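Local structure of excinuclease ABC, subunit A. (2VF7) at residues S47-L52 with F435-D440; V198-D203 with R216-F221. The protein binds DNA, zinc and adenine nucleotides as a UvrA-family ABC ATPase, and probably recognises damaged DNA in nucleotide excision repair. The protein carries 1 engineered substitution. One frame throughout, in Å; residues are numbered along the deposited sequence.

Contact 1: residues S47-L52 with F435-D440. With ADP (adenosine-5'-diphosphate), chain E.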
# COMPACT_ATOMS: atom_id res chain seq x y z
N SER A 47 10.90 19.01 24.89
CA SER A 47 10.84 20.37 24.34
C SER A 47 10.06 20.51 23.03
O SER A 47 9.50 21.58 22.76
CB SER A 47 12.26 20.98 24.20
OG SER A 47 12.86 20.65 22.95
N GLY A 48 10.03 19.46 22.21
CA GLY A 48 9.27 19.44 20.94
C GLY A 48 10.11 19.12 19.71
O GLY A 48 9.68 19.33 18.57
N LYS A 49 11.32 18.59 19.92
CA LYS A 49 12.25 18.27 18.81
C LYS A 49 11.68 17.25 17.82
O LYS A 49 11.80 17.42 16.60
CB LYS A 49 13.55 17.69 19.36
CG LYS A 49 14.33 18.54 20.34
CD LYS A 49 15.75 17.95 20.46
CE LYS A 49 15.79 16.65 21.24
NZ LYS A 49 15.11 16.86 22.57
N SER A 50 11.06 16.18 18.34
CA SER A 50 10.43 15.17 17.51
C SER A 50 9.12 15.61 16.95
O SER A 50 8.85 15.34 15.79
CB SER A 50 10.21 13.88 18.29
OG SER A 50 11.45 13.21 18.42
N SER A 51 8.28 16.28 17.75
CA SER A 51 7.04 16.86 17.21
C SER A 51 7.30 17.67 15.92
O SER A 51 6.45 17.71 15.05
CB SER A 51 6.34 17.72 18.25
OG SER A 51 5.83 16.94 19.31
N LEU A 52 8.49 18.27 15.81
CA LEU A 52 8.94 19.05 14.64
C LEU A 52 9.56 18.19 13.52
O LEU A 52 8.99 18.09 12.43
CB LEU A 52 9.89 20.17 15.07
CG LEU A 52 10.29 21.25 14.06
CD1 LEU A 52 9.10 21.83 13.31
CD2 LEU A 52 11.05 22.34 14.77
N PHE A 435 17.92 15.44 8.41
CA PHE A 435 17.32 16.04 9.60
C PHE A 435 17.60 15.10 10.78
O PHE A 435 17.11 13.98 10.81
CB PHE A 435 15.80 16.28 9.44
CG PHE A 435 15.42 17.33 8.41
CD1 PHE A 435 16.37 18.17 7.81
CD2 PHE A 435 14.07 17.49 8.03
CE1 PHE A 435 15.99 19.12 6.87
CE2 PHE A 435 13.68 18.44 7.08
CZ PHE A 435 14.63 19.25 6.50
N VAL A 436 18.38 15.58 11.74
CA VAL A 436 18.89 14.73 12.81
C VAL A 436 18.55 15.29 14.17
O VAL A 436 19.04 16.35 14.53
CB VAL A 436 20.42 14.60 12.71
CG1 VAL A 436 20.99 13.73 13.86
CG2 VAL A 436 20.81 14.03 11.34
N VAL A 437 17.71 14.60 14.93
CA VAL A 437 17.57 14.94 16.35
C VAL A 437 18.62 14.22 17.16
O VAL A 437 18.71 12.99 17.16
CB VAL A 437 16.10 14.83 16.91
CG1 VAL A 437 15.16 14.21 15.92
CG2 VAL A 437 16.05 14.16 18.27
N GLU A 438 19.44 15.02 17.83
CA GLU A 438 20.64 14.56 18.50
C GLU A 438 20.86 15.31 19.82
O GLU A 438 20.48 16.48 19.96
CB GLU A 438 21.85 14.73 17.57
CG GLU A 438 23.13 14.08 18.06
CD GLU A 438 23.00 12.59 18.34
OE1 GLU A 438 23.11 11.79 17.38
OE2 GLU A 438 22.80 12.21 19.53
N HIS A 439 21.48 14.60 20.77
CA HIS A 439 21.95 15.20 22.02
C HIS A 439 23.47 15.27 22.11
O HIS A 439 24.01 16.08 22.86
CB HIS A 439 21.38 14.44 23.21
CG HIS A 439 19.91 14.64 23.38
ND1 HIS A 439 18.99 13.66 23.12
CD2 HIS A 439 19.21 15.74 23.76
CE1 HIS A 439 17.78 14.13 23.36
NE2 HIS A 439 17.88 15.39 23.73
N ASP A 440 24.15 14.41 21.35
CA ASP A 440 25.62 14.37 21.33
C ASP A 440 26.20 15.71 20.91
O ASP A 440 25.93 16.19 19.82
CB ASP A 440 26.10 13.29 20.36
CG ASP A 440 27.52 12.83 20.65
OD1 ASP A 440 28.38 13.67 20.95
OD2 ASP A 440 27.79 11.61 20.57
PB ADP E . 11.47 15.82 22.28
O1B ADP E . 12.47 16.92 22.49
O2B ADP E . 11.36 14.87 23.43
O3B ADP E . 11.66 15.11 20.95
PA ADP E . 8.69 15.68 22.01
O1A ADP E . 8.99 14.20 22.26
O2A ADP E . 8.04 16.07 20.72
O3A ADP E . 10.02 16.55 22.20
O5' ADP E . 7.68 16.13 23.17
C5' ADP E . 6.81 17.27 23.10
C4' ADP E . 5.41 16.83 23.47
O4' ADP E . 4.91 15.99 22.42
C3' ADP E . 5.30 16.01 24.76
O3' ADP E . 4.12 16.38 25.51
C2' ADP E . 5.19 14.58 24.22
O2' ADP E . 4.59 13.67 25.14
C1' ADP E . 4.38 14.78 22.95
N9 ADP E . 4.58 13.71 21.95
C8 ADP E . 5.75 13.42 21.35
N7 ADP E . 5.64 12.39 20.48
C5 ADP E . 4.34 12.02 20.53
C6 ADP E . 3.53 11.01 19.82
N6 ADP E . 4.11 10.17 18.93
N1 ADP E . 2.22 10.95 20.13
C2 ADP E . 1.63 11.77 21.02
N3 ADP E . 2.31 12.72 21.69
C4 ADP E . 3.64 12.89 21.48
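Lys49 sets CE against the CG2 methyl of Val437, 3.9 Å away, the same carbon lying close to His439 NE2. The chain runs out extended at chi2 and bends at chi3 and chi4 (-73° and -53°), which carries NZ back to the beta-phosphate of ADP, where Lys49 NZ donates a hydrogen bond of 2.6 Å to O1B. Lys49 NZ also makes a long, weak bond to His439 NE2 at 3.3 Å, meeting the ring obliquely, and a third bond to the carbonyl O of Gly43. Three acceptors, one of them weakly bound, thus grip the ammonium. This is the Walker A lysine of a P-loop, at the start of helix 49-69, which packs beside the end of strand 433-437 in the nucleotide-binding sheet. Gly48 occupies the N-cap position of that helix, and its first turn presents amides to the diphosphate: Ser50 N reaches O3B of ADP at 2.9 Å and Ser51 N reaches O2A at 3.0 Å. Ser51 OG adds a second bond to O2A of ADP, 2.8 Å long, and is itself bonded to His24. Beyond the strand end, Glu438, whose CB is directed away from the P-loop, receives the amides of His439 and Asp440 on OE2, from opposite faces of the carboxylate plane, while His439 ND1 bonds weakly to Glu407.

Contact 2: residues V198-D203 with R216-F221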
# COMPACT_ATOMS: atom_id res chain seq x y z
N VAL A 198 -21.79 -33.98 19.69
CA VAL A 198 -23.07 -34.51 20.22
C VAL A 198 -24.07 -34.78 19.11
O VAL A 198 -24.84 -35.76 19.21
CB VAL A 198 -23.72 -33.66 21.40
CG1 VAL A 198 -22.65 -33.13 22.36
CG2 VAL A 198 -24.53 -32.54 20.87
N THR A 199 -24.04 -33.97 18.05
CA THR A 199 -24.84 -34.21 16.82
C THR A 199 -24.42 -35.54 16.19
O THR A 199 -25.23 -36.33 15.73
CB THR A 199 -24.69 -33.01 15.80
OG1 THR A 199 -25.41 -31.88 16.29
CG2 THR A 199 -25.21 -33.34 14.43
N LEU A 200 -23.11 -35.77 16.16
CA LEU A 200 -22.59 -36.99 15.58
C LEU A 200 -22.81 -38.22 16.46
O LEU A 200 -22.49 -39.32 16.03
CB LEU A 200 -21.10 -36.84 15.29
CG LEU A 200 -20.65 -35.96 14.13
CD1 LEU A 200 -19.14 -36.01 14.08
CD2 LEU A 200 -21.27 -36.47 12.82
N GLY A 201 -23.34 -38.04 17.67
CA GLY A 201 -23.74 -39.16 18.54
C GLY A 201 -22.61 -39.74 19.37
O GLY A 201 -22.67 -40.90 19.84
N ILE A 202 -21.55 -38.94 19.56
CA ILE A 202 -20.44 -39.30 20.44
C ILE A 202 -20.76 -38.79 21.84
O ILE A 202 -21.40 -37.75 21.97
CB ILE A 202 -19.10 -38.73 19.89
CG1 ILE A 202 -18.70 -39.50 18.63
CG2 ILE A 202 -17.97 -38.76 20.98
CD1 ILE A 202 -17.79 -38.76 17.70
N ASP A 203 -20.30 -39.52 22.85
CA ASP A 203 -20.55 -39.24 24.26
C ASP A 203 -19.54 -38.24 24.86
O ASP A 203 -18.35 -38.48 25.05
CB ASP A 203 -20.57 -40.55 25.06
CG ASP A 203 -21.23 -40.42 26.43
OD1 ASP A 203 -21.53 -39.30 26.90
OD2 ASP A 203 -21.46 -41.49 27.05
N ARG A 216 -11.36 -42.09 19.88
CA ARG A 216 -10.33 -41.19 20.40
C ARG A 216 -9.34 -40.80 19.29
O ARG A 216 -9.01 -39.63 19.15
CB ARG A 216 -9.64 -41.73 21.65
CG ARG A 216 -10.66 -42.06 22.76
CD ARG A 216 -10.05 -42.47 24.09
NE ARG A 216 -8.73 -43.04 23.89
CZ ARG A 216 -8.46 -44.33 23.92
NH1 ARG A 216 -9.42 -45.21 24.15
NH2 ARG A 216 -7.23 -44.73 23.70
N HIS A 217 -8.93 -41.77 18.49
CA HIS A 217 -8.08 -41.51 17.34
C HIS A 217 -8.71 -40.52 16.35
O HIS A 217 -8.07 -39.53 15.96
CB HIS A 217 -7.73 -42.81 16.63
CG HIS A 217 -6.53 -42.71 15.75
ND1 HIS A 217 -6.61 -42.62 14.38
CD2 HIS A 217 -5.20 -42.65 16.05
CE1 HIS A 217 -5.40 -42.52 13.87
NE2 HIS A 217 -4.53 -42.54 14.86
N TRP A 218 -9.95 -40.78 15.94
CA TRP A 218 -10.68 -39.92 14.99
C TRP A 218 -10.74 -38.46 15.43
O TRP A 218 -10.31 -37.57 14.71
CB TRP A 218 -12.10 -40.46 14.81
CG TRP A 218 -12.82 -39.87 13.65
CD1 TRP A 218 -12.76 -40.29 12.36
CD2 TRP A 218 -13.71 -38.75 13.67
NE1 TRP A 218 -13.55 -39.51 11.57
CE2 TRP A 218 -14.16 -38.56 12.35
CE3 TRP A 218 -14.19 -37.91 14.68
CZ2 TRP A 218 -15.05 -37.54 11.99
CZ3 TRP A 218 -15.08 -36.89 14.33
CH2 TRP A 218 -15.50 -36.73 13.00
N ILE A 219 -11.25 -38.24 16.64
CA ILE A 219 -11.37 -36.91 17.23
C ILE A 219 -10.06 -36.12 17.15
O ILE A 219 -10.04 -34.94 16.78
CB ILE A 219 -11.87 -37.02 18.70
CG1 ILE A 219 -13.29 -37.59 18.70
CG2 ILE A 219 -11.79 -35.68 19.43
CD1 ILE A 219 -13.85 -37.89 20.05
N LEU A 220 -8.97 -36.81 17.50
CA LEU A 220 -7.63 -36.23 17.60
C LEU A 220 -6.89 -36.12 16.26
O LEU A 220 -6.18 -35.14 16.05
CB LEU A 220 -6.81 -37.05 18.59
CG LEU A 220 -6.55 -36.62 20.04
CD1 LEU A 220 -7.65 -35.77 20.69
CD2 LEU A 220 -6.27 -37.87 20.87
N PHE A 221 -7.05 -37.09 15.36
CA PHE A 221 -6.17 -37.19 14.17
C PHE A 221 -6.81 -37.13 12.75
O PHE A 221 -6.08 -36.93 11.76
CB PHE A 221 -5.23 -38.40 14.29
CG PHE A 221 -4.35 -38.36 15.53
CD1 PHE A 221 -3.24 -37.53 15.59
CD2 PHE A 221 -4.65 -39.15 16.63
CE1 PHE A 221 -2.43 -37.49 16.73
CE2 PHE A 221 -3.85 -39.13 17.79
CZ PHE A 221 -2.73 -38.29 17.84
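Within the UvrA DNA-binding domain, the turn that follows helix 187-199 packs against one side of helix 213-221 through four apolar side chains. Leu200 sends CD1 to the six-membered ring of Trp218, 3.9 Å from CH2 and 4.2 Å from CZ3 of that ring. The methyl comes in obliquely, and the two side chains cross at about a right angle. Trp218 reaches it because CG stands anti to the backbone N (chi1 -167°), which carries the benzo end of the indole out toward the turn. Beside this pair, Ile202 CG2 faces Ile219 CD1 at 4.3 Å, a looser contact in which single methyl groups meet. No hydrogen bond links the two segments, and the nearest CA atoms, those of Ile202 and Ile219, are still 9.9 Å apart, so the backbones are bridged by side-chain length alone. The turn itself is a Schellman motif: Gly201 leaves the helix with a positive phi of 85°, and the CB atoms of Leu200 and Ile202, before and after it in sequence, both point toward helix 213-221. The indole N-H is used outside the contact, Trp218 NE1 bonding to Glu224 OE1. Around the contact, Leu200 also touches Val228 of strand 227-230, Ile202 and Ile219 both rest on Leu197 of helix 187-199, and Trp218 stacks with Phe255, while backbone bonds from Ile219 and Leu220 tie helix 213-221 to the start of helix 258-268.

How the contacts relate
The two contacts share no secondary-structure element and lie on opposite sides of the chain's centre, their centres about 63 Å apart. Contact 1 is buried and built round an anion: charge, helix-turn amides and serine hydroxyls converge on a diphosphate, and its segments, 383 residues apart, bring the P-loop and its helix against a strand of the nucleotide-binding sheet. Contact 2 falls within that long span of sequence but far from the nucleotide, in the DNA-binding domain. It joins near neighbours in the sequence, is only partly buried, and relies wholly on apolar contacts across the gap, with the indole N-H of Trp218 bonded to a residue beyond both segments.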